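Local atomic coordinates of DNA mismatch repair protein MutL (Aquifex aeolicus, PDB entry 6LZI), a protein that takes part in DNA mismatch repair and binds adenine nucleotide in a Bergerat-fold ATPase domain, whose ATP turnover probably controls the protein's endonuclease activity. Residues E14-V19 against K151-E156; E36-I39 against R45-R48; L166-A171 against E201-T206; E178-L181 against R186-L189. One frame throughout, in Å; residues are numbered along the deposited sequence.

Interaction 1: residues E14-V19 against K151-E156; sequences ESPVDV and KFLKKE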
loop_
_atom_site.group_PDB
_atom_site.type_symbol
_atom_site.label_atom_id
_atom_site.label_comp_id
_atom_site.label_asym_id
_atom_site.label_seq_id
_atom_site.Cartn_x
_atom_site.Cartn_y
_atom_site.Cartn_z
ATOM N N GLU A 14 11.674 5.833 7.903
ATOM C CA GLU A 14 12.225 7.175 7.728
ATOM C C GLU A 14 11.144 8.232 7.647
ATOM O O GLU A 14 11.443 9.411 7.835
ATOM C CB GLU A 14 13.067 7.218 6.450
ATOM C CG GLU A 14 14.099 6.128 6.545
ATOM C CD GLU A 14 15.096 6.174 5.417
ATOM O OE1 GLU A 14 14.685 6.069 4.251
ATOM O OE2 GLU A 14 16.291 6.338 5.749
ATOM N N SER A 15 9.925 7.850 7.304
ATOM C CA SER A 15 8.881 8.833 7.039
ATOM C C SER A 15 7.539 8.136 7.109
ATOM O O SER A 15 7.461 6.902 7.150
ATOM C CB SER A 15 9.073 9.542 5.674
ATOM O OG SER A 15 8.768 8.754 4.542
ATOM N N PRO A 16 6.461 8.892 7.115
ATOM C CA PRO A 16 5.118 8.274 7.171
ATOM C C PRO A 16 4.849 7.239 6.093
ATOM O O PRO A 16 4.208 6.248 6.408
ATOM C CB PRO A 16 4.150 9.468 7.044
ATOM C CG PRO A 16 5.010 10.637 7.724
ATOM C CD PRO A 16 6.446 10.379 7.238
ATOM N N VAL A 17 5.314 7.410 4.850
ATOM C CA VAL A 17 4.998 6.403 3.840
ATOM C C VAL A 17 5.553 5.043 4.243
ATOM O O VAL A 17 4.948 3.995 3.941
ATOM C CB VAL A 17 5.517 6.877 2.465
ATOM C CG1 VAL A 17 6.995 6.727 2.360
ATOM C CG2 VAL A 17 4.780 6.094 1.298
ATOM N N ASP A 18 6.668 5.021 4.952
ATOM C CA ASP A 18 7.265 3.732 5.302
ATOM C C ASP A 18 6.386 3.008 6.302
ATOM O O ASP A 18 6.317 1.773 6.318
ATOM C CB ASP A 18 8.647 3.904 5.913
ATOM C CG ASP A 18 9.634 4.520 4.958
ATOM O OD1 ASP A 18 9.609 4.179 3.744
ATOM O OD2 ASP A 18 10.425 5.391 5.405
ATOM N N VAL A 19 5.795 3.784 7.217
ATOM C CA VAL A 19 4.830 3.247 8.151
ATOM C C VAL A 19 3.617 2.665 7.420
ATOM O O VAL A 19 3.166 1.547 7.725
ATOM C CB VAL A 19 4.395 4.315 9.139
ATOM C CG1 VAL A 19 3.313 3.681 10.059
ATOM C CG2 VAL A 19 5.580 4.802 9.935
ATOM N N LYS A 151 11.873 17.334 12.394
ATOM C CA LYS A 151 11.906 18.627 11.720
ATOM C C LYS A 151 12.416 18.501 10.294
ATOM O O LYS A 151 12.057 19.325 9.444
ATOM C CB LYS A 151 12.721 19.632 12.527
ATOM C CG LYS A 151 12.161 21.058 12.420
ATOM C CD LYS A 151 12.013 21.716 13.809
ATOM C CE LYS A 151 11.053 22.918 13.795
ATOM N NZ LYS A 151 9.692 22.531 14.233
ATOM N N PHE A 152 13.153 17.436 9.977
ATOM C CA PHE A 152 13.609 17.261 8.606
ATOM C C PHE A 152 12.611 16.520 7.738
ATOM O O PHE A 152 12.894 16.295 6.554
ATOM C CB PHE A 152 14.969 16.529 8.560
ATOM C CG PHE A 152 16.170 17.430 8.695
ATOM C CD1 PHE A 152 16.464 18.377 7.718
ATOM C CD2 PHE A 152 17.042 17.305 9.770
ATOM C CE1 PHE A 152 17.572 19.190 7.827
ATOM C CE2 PHE A 152 18.147 18.111 9.875
ATOM C CZ PHE A 152 18.416 19.055 8.905
ATOM N N LEU A 153 11.443 16.127 8.261
ATOM C CA LEU A 153 10.466 15.510 7.391
ATOM C C LEU A 153 10.009 16.516 6.348
ATOM O O LEU A 153 10.041 17.734 6.557
ATOM C CB LEU A 153 9.250 14.996 8.161
ATOM C CG LEU A 153 9.439 13.791 9.086
ATOM C CD1 LEU A 153 8.205 13.635 9.990
ATOM C CD2 LEU A 153 9.571 12.557 8.233
ATOM N N LYS A 154 9.532 15.984 5.225
ATOM C CA LYS A 154 9.162 16.850 4.135
ATOM C C LYS A 154 7.799 17.468 4.455
ATOM O O LYS A 154 7.097 17.028 5.382
ATOM C CB LYS A 154 9.193 16.059 2.814
ATOM C CG LYS A 154 10.627 15.947 2.249
ATOM C CD LYS A 154 10.999 14.567 1.756
ATOM C CE LYS A 154 9.937 13.956 0.837
ATOM N NZ LYS A 154 10.295 12.574 0.330
ATOM N N LYS A 155 7.489 18.568 3.750
ATOM C CA LYS A 155 6.189 19.214 3.911
ATOM C C LYS A 155 5.065 18.198 3.799
ATOM O O LYS A 155 5.197 17.184 3.116
ATOM C CB LYS A 155 5.989 20.292 2.858
ATOM C CG LYS A 155 6.656 21.563 3.190
ATOM C CD LYS A 155 6.558 22.479 1.981
ATOM C CE LYS A 155 7.083 23.874 2.242
ATOM N NZ LYS A 155 6.891 24.680 1.008
ATOM N N GLU A 156 3.941 18.518 4.449
ATOM C CA GLU A 156 2.772 17.643 4.472
ATOM C C GLU A 156 2.345 17.231 3.076
ATOM O O GLU A 156 2.024 16.061 2.827
ATOM C CB GLU A 156 1.621 18.356 5.181
ATOM C CG GLU A 156 1.713 18.387 6.702
ATOM C CD GLU A 156 2.565 19.518 7.255
ATOM O OE1 GLU A 156 2.124 20.697 7.246
ATOM O OE2 GLU A 156 3.687 19.232 7.701
#
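The nearest pair of CA atoms, Ser-15 and Leu-153, is 6.9 Å apart, and no hydrogen bond spans the gap, so one leucine side chain makes the junction between the start of helix 16-29 and the loop before helix 156-173. Leu-153 places CG opposite its own carbonyl carbon (chi1 -69°), and this sends CD2 forward over the turn at residues 14 to 16. That single methyl does all the touching: it lies 3.7 Å from the carbonyl O of Glu-14, 4.0 Å from CB of Ser-15 and 3.9 Å from CD of Pro-16, whose ring the leucine meets at a slant. These are van der Waals contacts, and the area they bury is small. The turn itself is a helix start, with Ser-15 as N-cap and Pro-16 in the first turn, where a residue without an N-H costs the helix no hydrogen bond. Three residues on from the cap, Asp-18 folds its carboxylate back on two N-H groups at the helix start: OD2 accepts from N of Glu-14 at 2.8 Å, on its anti side and 21° out of the carboxylate plane, and more weakly from N of Ser-15 at 3.1 Å. The same helix carries Asn-26 and Ser-27 of the ADP pocket farther along. Helix 156-173 closes the neighbouring side: Glu-159 OE1 takes the N-H of Val-17, an acidic partner likely to suit a helix N-terminus, and Lys-162 reaches Ser-15 OG with a weak bond.

Interaction 2: residues E36-I39 against R45-R48; sequences EVEI and RLIR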
loop_
_atom_site.group_PDB
_atom_site.type_symbol
_atom_site.label_atom_id
_atom_site.label_comp_id
_atom_site.label_asym_id
_atom_site.label_seq_id
_atom_site.Cartn_x
_atom_site.Cartn_y
_atom_site.Cartn_z
ATOM N N GLU A 36 -8.318 0.265 4.988
ATOM C CA GLU A 36 -8.690 1.669 5.072
ATOM C C GLU A 36 -7.501 2.385 5.667
ATOM O O GLU A 36 -7.018 1.969 6.732
ATOM C CB GLU A 36 -9.881 1.819 6.000
ATOM C CG GLU A 36 -10.378 3.248 6.137
ATOM C CD GLU A 36 -11.577 3.272 7.081
ATOM O OE1 GLU A 36 -12.627 2.718 6.671
ATOM O OE2 GLU A 36 -11.434 3.741 8.236
ATOM N N VAL A 37 -7.036 3.446 4.987
ATOM C CA VAL A 37 -5.933 4.246 5.479
ATOM C C VAL A 37 -6.372 5.676 5.718
ATOM O O VAL A 37 -7.044 6.290 4.874
ATOM C CB VAL A 37 -4.797 4.261 4.450
ATOM C CG1 VAL A 37 -3.569 5.030 4.991
ATOM C CG2 VAL A 37 -4.393 2.795 4.032
ATOM N N GLU A 38 -5.907 6.255 6.826
ATOM C CA GLU A 38 -6.172 7.667 7.104
ATOM C C GLU A 38 -4.861 8.302 7.504
ATOM O O GLU A 38 -4.111 7.741 8.292
ATOM C CB GLU A 38 -7.229 7.834 8.210
ATOM C CG GLU A 38 -7.279 9.262 8.640
ATOM C CD GLU A 38 -8.432 9.545 9.561
ATOM O OE1 GLU A 38 -8.920 8.556 10.187
ATOM O OE2 GLU A 38 -8.833 10.749 9.638
ATOM N N ILE A 39 -4.569 9.481 6.938
ATOM C CA ILE A 39 -3.417 10.212 7.406
ATOM C C ILE A 39 -3.860 11.617 7.757
ATOM O O ILE A 39 -4.829 12.155 7.176
ATOM C CB ILE A 39 -2.292 10.236 6.349
ATOM C CG1 ILE A 39 -2.811 10.796 5.059
ATOM C CG2 ILE A 39 -1.763 8.778 6.038
ATOM C CD1 ILE A 39 -1.655 11.091 4.117
ATOM N N ARG A 45 1.172 13.551 11.845
ATOM C CA ARG A 45 0.381 13.598 13.047
ATOM C C ARG A 45 -0.370 12.307 13.352
ATOM O O ARG A 45 -0.423 11.901 14.519
ATOM C CB ARG A 45 -0.580 14.814 12.989
ATOM C CG ARG A 45 -1.531 14.853 14.104
ATOM C CD ARG A 45 -2.162 16.220 14.272
ATOM N NE ARG A 45 -2.963 16.227 15.489
ATOM C CZ ARG A 45 -2.446 16.339 16.712
ATOM N NH1 ARG A 45 -1.127 16.486 16.894
ATOM N NH2 ARG A 45 -3.249 16.294 17.754
ATOM N N LEU A 46 -0.985 11.676 12.357
ATOM C CA LEU A 46 -1.621 10.379 12.537
ATOM C C LEU A 46 -1.526 9.603 11.246
ATOM O O LEU A 46 -1.863 10.109 10.166
ATOM C CB LEU A 46 -3.099 10.542 12.931
ATOM C CG LEU A 46 -3.840 9.197 12.932
ATOM C CD1 LEU A 46 -3.539 8.278 14.074
ATOM C CD2 LEU A 46 -5.346 9.565 12.739
ATOM N N ILE A 47 -1.178 8.335 11.394
ATOM C CA ILE A 47 -1.356 7.307 10.397
ATOM C C ILE A 47 -2.208 6.236 11.036
ATOM O O ILE A 47 -1.832 5.704 12.107
ATOM C CB ILE A 47 0.037 6.702 10.031
ATOM C CG1 ILE A 47 0.929 7.770 9.360
ATOM C CG2 ILE A 47 -0.079 5.562 9.054
ATOM C CD1 ILE A 47 2.394 7.549 9.678
ATOM N N ARG A 48 -3.336 5.895 10.388
ATOM C CA ARG A 48 -4.253 4.859 10.856
ATOM C C ARG A 48 -4.514 3.893 9.706
ATOM O O ARG A 48 -4.755 4.336 8.569
ATOM C CB ARG A 48 -5.586 5.464 11.330
ATOM C CG ARG A 48 -6.457 4.380 11.830
ATOM C CD ARG A 48 -7.758 4.917 12.442
ATOM N NE ARG A 48 -8.488 5.710 11.458
ATOM C CZ ARG A 48 -9.332 5.205 10.575
ATOM N NH1 ARG A 48 -9.565 3.880 10.520
ATOM N NH2 ARG A 48 -9.932 6.032 9.732
#
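Arg-48 runs out extended from CB, with CG trans to its backbone N, and then bends at chi3 (58°), which swings the guanidinium over toward Glu-36 and Glu-38 on the neighbouring strand. Both glutamates leave their strand extended and bring one oxygen each to the edge of the guanidinium, in its plane, while their carboxylates stand nearly perpendicular to it, 85° for Glu-36 and 89° for Glu-38. Glu-36 OE2 is gripped end-on by NH1 at 3.0 Å and NH2 at 3.1 Å, which reach it from opposite faces of the carboxylate. Glu-38 OE1 takes the other edge, side-on, from NE at 3.1 Å and NH2 at 2.8 Å. NH2 thus serves both acids, and NH1 has a further salt bridge with Glu-136 of strand 134-140. With an alanine in place of Arg-48, Glu-36 and Glu-38 would probably be left with no positive group between them, and Glu-136 would lose this partner. Beneath this network Glu-38 and Arg-48 form an antiparallel hydrogen-bonded pair, Glu-38 N to Arg-48 O 2.8 Å and Arg-48 N to Glu-38 O 2.9 Å. Ile-39 and Ile-47, a non-hydrogen-bonded pair, turn to the opposite face, where Ile-47 packs on helix 16-29. At the far end Arg-45 and Leu-46 both face Val-40 in a classic bulge. This is a beta hairpin of two central strands in the mixed sheet of the Bergerat ATP-binding fold.

Interaction 3: residues L166-A171 against E201-T206; sequences LIKEYA and EEVFQT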
loop_
_atom_site.group_PDB
_atom_site.type_symbol
_atom_site.label_atom_id
_atom_site.label_comp_id
_atom_site.label_asym_id
_atom_site.label_seq_id
_atom_site.Cartn_x
_atom_site.Cartn_y
_atom_site.Cartn_z
ATOM N N LEU A 166 1.881 5.177 -2.996
ATOM C CA LEU A 166 1.986 3.847 -2.390
ATOM C C LEU A 166 0.670 3.097 -2.403
ATOM O O LEU A 166 0.645 1.904 -2.685
ATOM C CB LEU A 166 2.500 3.962 -0.949
ATOM C CG LEU A 166 2.591 2.630 -0.207
ATOM C CD1 LEU A 166 3.806 1.818 -0.738
ATOM C CD2 LEU A 166 2.631 2.804 1.337
ATOM N N ILE A 167 -0.430 3.752 -2.018
ATOM C CA ILE A 167 -1.708 3.009 -1.977
ATOM C C ILE A 167 -2.153 2.647 -3.392
ATOM O O ILE A 167 -2.664 1.554 -3.630
ATOM C CB ILE A 167 -2.803 3.807 -1.247
ATOM C CG1 ILE A 167 -2.368 4.108 0.197
ATOM C CG2 ILE A 167 -4.127 2.984 -1.352
ATOM C CD1 ILE A 167 -2.025 2.861 1.053
ATOM N N LYS A 168 -1.886 3.526 -4.371
ATOM C CA LYS A 168 -2.162 3.160 -5.758
ATOM C C LYS A 168 -1.382 1.928 -6.152
ATOM O O LYS A 168 -1.910 1.041 -6.832
ATOM C CB LYS A 168 -1.842 4.328 -6.704
ATOM C CG LYS A 168 -2.852 5.453 -6.561
ATOM C CD LYS A 168 -2.466 6.655 -7.433
ATOM C CE LYS A 168 -3.539 7.769 -7.182
ATOM N NZ LYS A 168 -3.474 8.835 -8.218
ATOM N N GLU A 169 -0.132 1.849 -5.703
ATOM C CA GLU A 169 0.725 0.721 -6.074
ATOM C C GLU A 169 0.212 -0.586 -5.504
ATOM O O GLU A 169 0.183 -1.610 -6.199
ATOM C CB GLU A 169 2.122 1.038 -5.594
ATOM C CG GLU A 169 3.172 -0.024 -5.655
ATOM C CD GLU A 169 4.505 0.595 -5.236
ATOM O OE1 GLU A 169 4.918 0.362 -4.073
ATOM O OE2 GLU A 169 5.083 1.350 -6.055
ATOM N N TYR A 170 -0.197 -0.578 -4.242
ATOM C CA TYR A 170 -0.856 -1.755 -3.674
ATOM C C TYR A 170 -2.210 -2.031 -4.349
ATOM O O TYR A 170 -2.621 -3.190 -4.545
ATOM C CB TYR A 170 -1.124 -1.504 -2.191
ATOM C CG TYR A 170 0.056 -1.711 -1.306
ATOM C CD1 TYR A 170 0.554 -2.939 -1.125
ATOM C CD2 TYR A 170 0.609 -0.657 -0.577
ATOM C CE1 TYR A 170 1.597 -3.169 -0.291
ATOM C CE2 TYR A 170 1.686 -0.873 0.295
ATOM C CZ TYR A 170 2.170 -2.151 0.400
ATOM O OH TYR A 170 3.192 -2.476 1.274
ATOM N N ALA A 171 -2.943 -0.984 -4.679
ATOM C CA ALA A 171 -4.201 -1.297 -5.334
ATOM C C ALA A 171 -3.988 -1.921 -6.713
ATOM O O ALA A 171 -4.815 -2.750 -7.155
ATOM C CB ALA A 171 -5.087 -0.077 -5.561
ATOM N N GLU A 201 -8.010 0.922 -14.607
ATOM C CA GLU A 201 -8.693 2.042 -15.216
ATOM C C GLU A 201 -9.228 2.998 -14.151
ATOM O O GLU A 201 -9.189 4.223 -14.342
ATOM C CB GLU A 201 -9.744 1.498 -16.153
ATOM C CG GLU A 201 -9.044 0.876 -17.339
ATOM C CD GLU A 201 -9.949 0.260 -18.354
ATOM O OE1 GLU A 201 -9.441 -0.054 -19.432
ATOM O OE2 GLU A 201 -11.166 0.129 -18.103
ATOM N N GLU A 202 -9.727 2.445 -13.040
ATOM C CA GLU A 202 -10.166 3.291 -11.927
ATOM C C GLU A 202 -8.995 4.103 -11.387
ATOM O O GLU A 202 -9.137 5.307 -11.125
ATOM C CB GLU A 202 -10.800 2.443 -10.817
ATOM C CG GLU A 202 -12.113 1.777 -11.184
ATOM C CD GLU A 202 -13.190 2.764 -11.643
ATOM O OE1 GLU A 202 -13.414 3.822 -10.995
ATOM O OE2 GLU A 202 -13.782 2.477 -12.687
ATOM N N VAL A 203 -7.825 3.451 -11.218
ATOM C CA VAL A 203 -6.643 4.113 -10.634
ATOM C C VAL A 203 -6.188 5.263 -11.516
ATOM O O VAL A 203 -5.901 6.362 -11.030
ATOM C CB VAL A 203 -5.497 3.106 -10.422
ATOM C CG1 VAL A 203 -4.054 3.859 -10.166
ATOM C CG2 VAL A 203 -5.791 2.165 -9.263
ATOM N N PHE A 204 -6.060 5.021 -12.813
ATOM C CA PHE A 204 -5.497 6.040 -13.694
ATOM C C PHE A 204 -6.534 6.907 -14.398
ATOM O O PHE A 204 -6.146 7.809 -15.156
ATOM C CB PHE A 204 -4.550 5.386 -14.698
ATOM C CG PHE A 204 -3.312 4.855 -14.030
ATOM C CD1 PHE A 204 -2.331 5.720 -13.529
ATOM C CD2 PHE A 204 -3.217 3.512 -13.779
ATOM C CE1 PHE A 204 -1.225 5.206 -12.841
ATOM C CE2 PHE A 204 -2.168 2.957 -13.110
ATOM C CZ PHE A 204 -1.119 3.813 -12.614
ATOM N N GLN A 205 -7.828 6.658 -14.162
ATOM C CA GLN A 205 -8.936 7.422 -14.718
ATOM C C GLN A 205 -8.856 7.537 -16.248
ATOM O O GLN A 205 -8.988 8.610 -16.834
ATOM C CB GLN A 205 -9.006 8.807 -14.055
ATOM C CG GLN A 205 -9.069 8.693 -12.546
ATOM C CD GLN A 205 -9.824 9.816 -11.902
ATOM O OE1 GLN A 205 -9.898 10.920 -12.436
ATOM N NE2 GLN A 205 -10.418 9.538 -10.750
ATOM N N THR A 206 -8.636 6.398 -16.903
ATOM C CA THR A 206 -8.580 6.396 -18.341
ATOM C C THR A 206 -8.902 4.988 -18.800
ATOM O O THR A 206 -8.784 4.031 -18.032
ATOM C CB THR A 206 -7.206 6.843 -18.836
ATOM O OG1 THR A 206 -7.225 6.928 -20.259
ATOM C CG2 THR A 206 -6.149 5.848 -18.340
#
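Ala-171 N gives a 2.8 Å hydrogen bond to the carbonyl O of Ile-167, an i to i-4 helix bond; Ala-171 lies about one turn on from Lys-168, on the side of helix 156-173 facing helix 196-204. The contact is apolar helix-to-helix packing between the ATPase part of the chain and the part related to the S5-like domain of mismatch repair proteins. Val-203 carries the contact from helix 196-204. With CG1 trans to its backbone N (chi1 164°), its two methyls divide the work: CG1 lies 4.1 Å from both CB and CG of Lys-168, and CG2 lies 4.4 Å from CB of Ala-171. Lys-168 therefore contributes the base of its chain, which crosses the valine at an angle, while the extended remainder carries NZ onward. No hydrogen bond links the two segments, but the carbonyl O of Ala-171 accepts from NH1 of Arg-199, earlier on helix 196-204. Leu-191 of the edge strand packs against both Ala-171 and Val-203, closing another side. Helix 196-204 ends here, Gln-205 leaving helical geometry with positive phi. The same CG1 of Val-203 that meets the lysine also sits 3.6 Å above the plane of the Phe-204 ring, over its centre.

Interaction 4: residues E178-L181 against R186-L189; sequences EFTL and RETL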
loop_
_atom_site.group_PDB
_atom_site.type_symbol
_atom_site.label_atom_id
_atom_site.label_comp_id
_atom_site.label_asym_id
_atom_site.label_seq_id
_atom_site.Cartn_x
_atom_site.Cartn_y
_atom_site.Cartn_z
ATOM N N GLU A 178 -10.409 -4.021 -1.457
ATOM C CA GLU A 178 -10.867 -2.645 -1.456
ATOM C C GLU A 178 -9.865 -1.790 -0.713
ATOM O O GLU A 178 -9.335 -2.195 0.318
ATOM C CB GLU A 178 -12.266 -2.563 -0.818
ATOM C CG GLU A 178 -12.802 -1.132 -0.685
ATOM C CD GLU A 178 -14.212 -1.173 -0.174
ATOM O OE1 GLU A 178 -14.659 -0.185 0.419
ATOM O OE2 GLU A 178 -14.879 -2.204 -0.389
ATOM N N PHE A 179 -9.602 -0.600 -1.245
ATOM C CA PHE A 179 -8.732 0.349 -0.580
ATOM C C PHE A 179 -9.439 1.680 -0.454
ATOM O O PHE A 179 -10.012 2.185 -1.418
ATOM C CB PHE A 179 -7.421 0.575 -1.377
ATOM C CG PHE A 179 -6.545 -0.605 -1.399
ATOM C CD1 PHE A 179 -5.587 -0.792 -0.418
ATOM C CD2 PHE A 179 -6.646 -1.544 -2.452
ATOM C CE1 PHE A 179 -4.775 -1.890 -0.428
ATOM C CE2 PHE A 179 -5.867 -2.666 -2.434
ATOM C CZ PHE A 179 -4.956 -2.824 -1.435
ATOM N N THR A 180 -9.300 2.295 0.698
ATOM C CA THR A 180 -9.746 3.649 0.883
ATOM C C THR A 180 -8.600 4.426 1.514
ATOM O O THR A 180 -7.894 3.895 2.374
ATOM C CB THR A 180 -10.977 3.695 1.796
ATOM O OG1 THR A 180 -11.999 2.859 1.207
ATOM C CG2 THR A 180 -11.507 5.072 1.838
ATOM N N LEU A 181 -8.447 5.703 1.102
ATOM C CA LEU A 181 -7.511 6.626 1.757
ATOM C C LEU A 181 -8.249 7.915 2.072
ATOM O O LEU A 181 -8.813 8.516 1.171
ATOM C CB LEU A 181 -6.324 6.956 0.834
ATOM C CG LEU A 181 -5.343 8.037 1.327
ATOM C CD1 LEU A 181 -4.543 7.623 2.600
ATOM C CD2 LEU A 181 -4.356 8.336 0.167
ATOM N N ARG A 186 -10.517 14.280 4.095
ATOM C CA ARG A 186 -11.255 14.071 2.856
ATOM C C ARG A 186 -10.942 12.687 2.293
ATOM O O ARG A 186 -9.808 12.211 2.378
ATOM C CB ARG A 186 -10.914 15.144 1.842
ATOM C CG ARG A 186 -11.156 16.553 2.381
ATOM C CD ARG A 186 -10.838 17.561 1.319
ATOM N NE ARG A 186 -10.150 18.745 1.833
ATOM C CZ ARG A 186 -9.479 19.584 1.049
ATOM N NH1 ARG A 186 -9.402 19.349 -0.255
ATOM N NH2 ARG A 186 -8.883 20.653 1.553
ATOM N N GLU A 187 -11.960 12.035 1.754
ATOM C CA GLU A 187 -11.803 10.702 1.176
ATOM C C GLU A 187 -11.077 10.882 -0.149
ATOM O O GLU A 187 -11.705 11.220 -1.154
ATOM C CB GLU A 187 -13.169 10.044 0.994
ATOM C CG GLU A 187 -13.156 8.505 0.966
ATOM C CD GLU A 187 -14.524 7.877 0.610
ATOM O OE1 GLU A 187 -14.921 6.862 1.233
ATOM O OE2 GLU A 187 -15.186 8.371 -0.331
ATOM N N THR A 188 -9.744 10.720 -0.170
ATOM C CA THR A 188 -9.059 11.029 -1.417
ATOM C C THR A 188 -8.897 9.830 -2.361
ATOM O O THR A 188 -8.585 10.040 -3.535
ATOM C CB THR A 188 -7.719 11.682 -1.187
ATOM O OG1 THR A 188 -6.757 10.718 -0.788
ATOM C CG2 THR A 188 -7.864 12.852 -0.158
ATOM N N LEU A 189 -9.160 8.609 -1.917
ATOM C CA LEU A 189 -9.018 7.473 -2.836
ATOM C C LEU A 189 -10.027 6.434 -2.380
ATOM O O LEU A 189 -10.151 6.196 -1.176
ATOM C CB LEU A 189 -7.573 6.939 -2.850
ATOM C CG LEU A 189 -7.009 5.706 -3.580
ATOM C CD1 LEU A 189 -7.444 4.413 -2.922
ATOM C CD2 LEU A 189 -7.357 5.698 -5.055
#
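Leu-181 points its side chain to the same face of the sheet as Leu-189, its antiparallel hydrogen-bonded partner. Its CB meets CB of Leu-189 at 3.9 Å. CG, trans to the backbone N (chi1 173°), passes OG1 of Thr-188 at 3.7 Å, and CD2 comes closer to the same oxygen, 3.5 Å; the other methyl, CD1, turns to the carbonyl O of Val-37. Thr-188 can stand beside it because the strand bulges: Thr-188 and Leu-189 both face Leu-181, a classic beta bulge, and Thr-188 leaves the extended conformation (psi -11°). Leu-181 O consequently receives two N-H groups, Leu-189 N at 3.1 Å and, more weakly, Thr-188 N at 2.7 Å. Leu-181 N returns a 2.9 Å bond to Leu-189 O. Leu-189 reaches back along the hairpin, CD1 lying 3.7 Å from O of Phe-179 and 4.1 Å from its CB. The short strand segments diverge, their N-to-C directions 132° apart. Helix 156-173 packs on this apolar face, with Val-163 and Leu-164 on Leu-181, Ile-167 on Leu-189 and Ala-171 on Phe-179; strand 34-40 runs parallel to 178-183 on one side, and 186-191 is the outermost strand of this sheet within the chain.

Interactions 2 and 4 are hairpins of one sheet, their centres 11 Å apart, joined where Val-37 N lies 2.8 Å from Thr-180 O, a probable hydrogen bond. Two helices pack against that sheet. Interaction 1 brings in helix 16-29, with Pro-16 CB 3.7 Å from Ile-47 CD1 of interaction 2. Interaction 3 brings in helix 156-173, with Ala-171 CA 3.6 Å from Phe-179 CE2 of interaction 4 and Ile-167 CD1 3.8 Å from Val-37 CG2 of interaction 2. Along the chain, interaction 2 is nested inside interaction 1, and interaction 4 inside interaction 3. The bound ADP lies about 11 Å from the Val-37 side chain and about 12 Å from that of Phe-179.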